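PDB 1J3N: 3-oxoacyl-(acyl-carrier protein) synthase II from Thermus thermophilus, which catalyses, as a beta-ketoacyl-ACP synthase, the condensation of malonyl-ACP with an acyl group, probably carried on the enzyme, in fatty acid elongation. Local coordinates for residues A86-E91 with V235-A240; V98-G103 with H143-Y148. One frame throughout, in Å; residues are numbered along the deposited sequence.

Contact 1 of 2, residues A86-E91 with V235-A240; sequences AGLKPE and VLVLEA
V237 meets two residues at once, spreading its two methyl groups over the end of a helix and the turn that follows it. CG2 touches CB of A86, 3.8 Å away, while CG1 reaches CD1 of L88 at 4.1 Å. The split follows from the valine torsion (chi1 175°): CG1 lies anti to the backbone N, CG2 lies beside that N, and the fork of the side chain opens toward 86-91. L88 answers with one branch of its isobutyl group, lying aslant to the valine so that CD1 makes the touch. The contact is small, 118 Å² buried in all; the side chains that touch across it are apolar, and E239 is partly covered beside them.

The path of the chain explains how A86 and L88 both reach the strand across the intervening G87. G87 has a positive phi of 72° and ends helix 70-86 in a Schellman motif, with two bonds running back into the last helical turn. The chain thus changes direction just after A86, and L88 comes back over the same valine. E239 also directs its CB toward 86-91, but its carboxylate is held by T7 through OE1 and by H243 and R247 through OE2. R247 further donates from NH1 to the carbonyl O of A86, so one guanidinium group ties the helix end to the acid on the strand.

Strand 232-240 runs antiparallel to both 4-13 and 182-189, and V237 also packs on A82, one turn earlier in helix 70-86. The contact exemplifies a helix and its C-terminal turn packed on a face of the central sheet, as in the layered alpha/beta core of the thiolase fold.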
loop_
_atom_site.group_PDB
_atom_site.type_symbol
_atom_site.label_atom_id
_atom_site.label_comp_id
_atom_site.label_asym_id
_atom_site.label_seq_id
_atom_site.Cartn_x
_atom_site.Cartn_y
_atom_site.Cartn_z
ATOM N N ALA A 86 -19.904 -15.595 4.478
ATOM C CA ALA A 86 -19.029 -16.758 4.616
ATOM C C ALA A 86 -19.487 -17.687 5.741
ATOM O O ALA A 86 -18.982 -18.801 5.881
ATOM C CB ALA A 86 -17.594 -16.300 4.863
ATOM N N GLY A 87 -20.445 -17.220 6.538
ATOM C CA GLY A 87 -20.960 -18.020 7.633
ATOM C C GLY A 87 -19.975 -18.152 8.776
ATOM O O GLY A 87 -19.916 -19.185 9.447
ATOM N N LEU A 88 -19.203 -17.098 9.007
ATOM C CA LEU A 88 -18.209 -17.102 10.071
ATOM C C LEU A 88 -18.565 -16.185 11.232
ATOM O O LEU A 88 -19.479 -15.363 11.151
ATOM C CB LEU A 88 -16.849 -16.661 9.527
ATOM C CG LEU A 88 -16.084 -17.545 8.549
ATOM C CD1 LEU A 88 -15.024 -16.707 7.856
ATOM C CD2 LEU A 88 -15.458 -18.714 9.279
ATOM N N LYS A 89 -17.813 -16.346 12.312
ATOM C CA LYS A 89 -17.957 -15.538 13.511
ATOM C C LYS A 89 -16.552 -15.456 14.079
ATOM O O LYS A 89 -15.916 -16.482 14.307
ATOM C CB LYS A 89 -18.899 -16.201 14.514
ATOM C CG LYS A 89 -20.358 -16.230 14.079
ATOM C CD LYS A 89 -21.294 -16.295 15.283
ATOM C CE LYS A 89 -21.022 -17.516 16.160
ATOM N NZ LYS A 89 -21.871 -17.531 17.387
ATOM N N PRO A 90 -16.040 -14.233 14.301
ATOM C CA PRO A 90 -14.689 -14.044 14.842
ATOM C C PRO A 90 -14.286 -15.053 15.914
ATOM O O PRO A 90 -13.145 -15.514 15.949
ATOM C CB PRO A 90 -14.710 -12.597 15.355
ATOM C CG PRO A 90 -16.185 -12.264 15.477
ATOM C CD PRO A 90 -16.779 -12.960 14.295
ATOM N N GLU A 91 -15.234 -15.403 16.776
ATOM C CA GLU A 91 -14.991 -16.356 17.854
ATOM C C GLU A 91 -14.653 -17.755 17.341
ATOM O O GLU A 91 -13.821 -18.454 17.919
ATOM C CB GLU A 91 -16.216 -16.423 18.771
ATOM C CG GLU A 91 -17.549 -16.400 18.027
ATOM C CD GLU A 91 -17.918 -15.013 17.518
ATOM O OE1 GLU A 91 -17.059 -14.107 17.558
ATOM O OE2 GLU A 91 -19.069 -14.826 17.072
ATOM N N VAL A 235 -14.901 -6.642 -0.237
ATOM C CA VAL A 235 -14.083 -7.396 0.703
ATOM C C VAL A 235 -14.437 -8.866 0.537
ATOM O O VAL A 235 -15.606 -9.261 0.646
ATOM C CB VAL A 235 -14.332 -6.955 2.169
ATOM C CG1 VAL A 235 -13.532 -7.836 3.120
ATOM C CG2 VAL A 235 -13.914 -5.506 2.350
ATOM N N LEU A 236 -13.431 -9.675 0.235
ATOM C CA LEU A 236 -13.664 -11.093 0.049
ATOM C C LEU A 236 -12.974 -11.871 1.150
ATOM O O LEU A 236 -11.963 -11.435 1.690
ATOM C CB LEU A 236 -13.134 -11.556 -1.318
ATOM C CG LEU A 236 -13.755 -10.935 -2.585
ATOM C CD1 LEU A 236 -13.288 -9.484 -2.768
ATOM C CD2 LEU A 236 -13.343 -11.758 -3.791
ATOM N N VAL A 237 -13.546 -13.014 1.502
ATOM C CA VAL A 237 -12.951 -13.877 2.511
ATOM C C VAL A 237 -12.088 -14.892 1.755
ATOM O O VAL A 237 -12.617 -15.711 1.015
ATOM C CB VAL A 237 -14.033 -14.648 3.317
ATOM C CG1 VAL A 237 -13.368 -15.635 4.271
ATOM C CG2 VAL A 237 -14.903 -13.672 4.102
ATOM N N LEU A 238 -10.768 -14.816 1.906
ATOM C CA LEU A 238 -9.888 -15.779 1.245
ATOM C C LEU A 238 -9.565 -16.785 2.338
ATOM O O LEU A 238 -9.384 -16.412 3.494
ATOM C CB LEU A 238 -8.615 -15.115 0.724
ATOM C CG LEU A 238 -8.782 -14.046 -0.357
ATOM C CD1 LEU A 238 -7.424 -13.821 -1.020
ATOM C CD2 LEU A 238 -9.811 -14.478 -1.398
ATOM N N GLU A 239 -9.492 -18.057 1.973
ATOM C CA GLU A 239 -9.290 -19.102 2.964
ATOM C C GLU A 239 -8.524 -20.287 2.400
ATOM O O GLU A 239 -8.703 -20.666 1.236
ATOM C CB GLU A 239 -10.674 -19.566 3.427
ATOM C CG GLU A 239 -10.807 -20.080 4.844
ATOM C CD GLU A 239 -12.250 -20.488 5.156
ATOM O OE1 GLU A 239 -13.185 -19.838 4.640
ATOM O OE2 GLU A 239 -12.453 -21.452 5.918
ATOM N N ALA A 240 -7.666 -20.872 3.224
ATOM C CA ALA A 240 -6.909 -22.040 2.807
ATOM C C ALA A 240 -7.972 -23.109 2.557
ATOM O O ALA A 240 -8.915 -23.239 3.340
ATOM C CB ALA A 240 -5.964 -22.476 3.922
#

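Contact 2 of 2, residues V98-G103 with H143-Y148; sequences VGTLVG and HIAMRY
Strand 98-103 and helix segment 143-148 run roughly antiparallel, their directions differing by 148° and their axes approaching to 8.5 Å. The backbones come nearest at T100 and A145, whose CA atoms are 6.4 Å apart. T100 and I144 bury the most surface here, I144 working through both ends of its branched side chain. Its CG2 touches CG2 of T100 at 3.7 Å, the two side chains passing alongside with their ends pointing opposite ways. CD1 extends farther along the strand to CG2 of V102, 3.5 Å away, and there the isoleucine tip lies crosswise to the valine. The torsion of I144 (chi1 -71°) divides the work, placing CG1 beside the backbone N and CG2 anti to it. A145 adds its methyl group, which lies 3.9 Å from OG1 of T100; that hydroxyl has its polar partner in S154 OG, so a buried oxygen is satisfied while its flank faces carbon.

L101 points away from this helix and packs on helix 163-176, placing the strand between two helical layers. I144 also rests on L76 of helix 70-86, and A145 touches A262 of the second subunit, bringing helix 139-148 to the dimer interface.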
loop_
_atom_site.group_PDB
_atom_site.type_symbol
_atom_site.label_atom_id
_atom_site.label_comp_id
_atom_site.label_asym_id
_atom_site.label_seq_id
_atom_site.Cartn_x
_atom_site.Cartn_y
_atom_site.Cartn_z
ATOM N N VAL A 98 -5.963 -14.938 11.307
ATOM C CA VAL A 98 -6.784 -14.151 10.404
ATOM C C VAL A 98 -6.094 -12.836 10.092
ATOM O O VAL A 98 -5.774 -12.061 10.994
ATOM C CB VAL A 98 -8.167 -13.841 10.997
ATOM C CG1 VAL A 98 -8.959 -12.980 10.019
ATOM C CG2 VAL A 98 -8.915 -15.135 11.273
ATOM N N GLY A 99 -5.871 -12.597 8.805
ATOM C CA GLY A 99 -5.223 -11.374 8.379
ATOM C C GLY A 99 -6.212 -10.426 7.737
ATOM O O GLY A 99 -7.352 -10.801 7.432
ATOM N N THR A 100 -5.770 -9.190 7.536
ATOM C CA THR A 100 -6.594 -8.156 6.933
ATOM C C THR A 100 -5.757 -7.408 5.895
ATOM O O THR A 100 -4.588 -7.092 6.135
ATOM C CB THR A 100 -7.110 -7.164 8.007
ATOM O OG1 THR A 100 -6.010 -6.672 8.768
ATOM C CG2 THR A 100 -8.075 -7.841 8.959
ATOM N N LEU A 101 -6.351 -7.138 4.736
ATOM C CA LEU A 101 -5.648 -6.440 3.672
ATOM C C LEU A 101 -6.642 -5.761 2.733
ATOM O O LEU A 101 -6.945 -6.266 1.650
ATOM C CB LEU A 101 -4.773 -7.421 2.882
ATOM C CG LEU A 101 -3.367 -6.918 2.489
ATOM C CD1 LEU A 101 -2.661 -7.975 1.644
ATOM C CD2 LEU A 101 -3.465 -5.614 1.716
ATOM N N VAL A 102 -7.153 -4.617 3.163
ATOM C CA VAL A 102 -8.103 -3.859 2.359
ATOM C C VAL A 102 -7.390 -2.591 1.926
ATOM O O VAL A 102 -7.006 -1.766 2.759
ATOM C CB VAL A 102 -9.360 -3.512 3.165
ATOM C CG1 VAL A 102 -10.357 -2.762 2.285
ATOM C CG2 VAL A 102 -9.998 -4.794 3.687
ATOM N N GLY A 103 -7.178 -2.455 0.622
ATOM C CA GLY A 103 -6.487 -1.282 0.126
ATOM C C GLY A 103 -7.436 -0.177 -0.290
ATOM O O GLY A 103 -8.658 -0.339 -0.242
ATOM N N HIS A 143 -8.906 -0.835 11.138
ATOM C CA HIS A 143 -10.205 -0.836 11.786
ATOM C C HIS A 143 -10.885 -2.186 11.738
ATOM O O HIS A 143 -11.594 -2.556 12.669
ATOM C CB HIS A 143 -11.106 0.246 11.186
ATOM C CG HIS A 143 -10.976 1.562 11.877
ATOM N ND1 HIS A 143 -11.394 1.757 13.177
ATOM C CD2 HIS A 143 -10.413 2.728 11.481
ATOM C CE1 HIS A 143 -11.094 2.986 13.552
ATOM N NE2 HIS A 143 -10.497 3.596 12.542
ATOM N N ILE A 144 -10.666 -2.933 10.657
ATOM C CA ILE A 144 -11.267 -4.253 10.549
ATOM C C ILE A 144 -10.602 -5.193 11.551
ATOM O O ILE A 144 -11.278 -5.980 12.223
ATOM C CB ILE A 144 -11.129 -4.811 9.112
ATOM C CG1 ILE A 144 -12.066 -4.038 8.165
ATOM C CG2 ILE A 144 -11.458 -6.291 9.099
ATOM C CD1 ILE A 144 -11.714 -4.174 6.677
ATOM N N ALA A 145 -9.276 -5.111 11.647
ATOM C CA ALA A 145 -8.521 -5.943 12.582
ATOM C C ALA A 145 -8.921 -5.642 14.023
ATOM O O ALA A 145 -9.042 -6.554 14.851
ATOM C CB ALA A 145 -7.026 -5.708 12.405
ATOM N N MET A 146 -9.120 -4.361 14.320
ATOM C CA MET A 146 -9.498 -3.939 15.665
ATOM C C MET A 146 -10.910 -4.366 16.046
ATOM O O MET A 146 -11.151 -4.825 17.165
ATOM C CB MET A 146 -9.374 -2.423 15.794
ATOM C CG MET A 146 -7.943 -1.918 15.704
ATOM S SD MET A 146 -7.793 -0.159 16.028
ATOM C CE MET A 146 -8.211 0.540 14.448
ATOM N N ARG A 147 -11.837 -4.235 15.106
ATOM C CA ARG A 147 -13.223 -4.590 15.360
ATOM C C ARG A 147 -13.427 -6.062 15.702
ATOM O O ARG A 147 -14.229 -6.392 16.577
ATOM C CB ARG A 147 -14.094 -4.235 14.148
ATOM C CG ARG A 147 -15.586 -4.339 14.436
ATOM C CD ARG A 147 -16.459 -4.057 13.221
ATOM N NE ARG A 147 -17.857 -3.935 13.626
ATOM C CZ ARG A 147 -18.894 -3.910 12.794
ATOM N NH1 ARG A 147 -18.707 -4.005 11.485
ATOM N NH2 ARG A 147 -20.123 -3.777 13.277
ATOM N N TYR A 148 -12.701 -6.938 15.011
ATOM C CA TYR A 148 -12.833 -8.378 15.215
ATOM C C TYR A 148 -11.706 -9.047 16.002
ATOM O O TYR A 148 -11.782 -10.234 16.299
ATOM C CB TYR A 148 -12.984 -9.073 13.859
ATOM C CG TYR A 148 -14.170 -8.589 13.052
ATOM C CD1 TYR A 148 -15.476 -8.755 13.519
ATOM C CD2 TYR A 148 -13.989 -7.961 11.825
ATOM C CE1 TYR A 148 -16.570 -8.303 12.776
ATOM C CE2 TYR A 148 -15.069 -7.510 11.079
ATOM C CZ TYR A 148 -16.356 -7.683 11.558
ATOM O OH TYR A 148 -17.423 -7.233 10.811
#

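The two contacts illustrate how two strands of one sheet, on either side of 182-189, are covered by helix 70-86 with its C-terminal turn and by helix 139-148. Their centres lie 11 Å apart, and contact 2 is nested within the stretch of chain closed by contact 1. Strand 182-189 joins them, pairing in parallel with 98-103 and antiparallel with 232-240. They also touch directly: V235 CG2 packs on V102 CG2 at 4.2 Å, and P90 CB lies 3.9 Å from the carbonyl O of Y148. Helix 70-86 reaches both, ending in contact 1 and meeting I144 in contact 2. Contact 1 stays within its own subunit, whereas contact 2 continues to the second subunit of the homodimer.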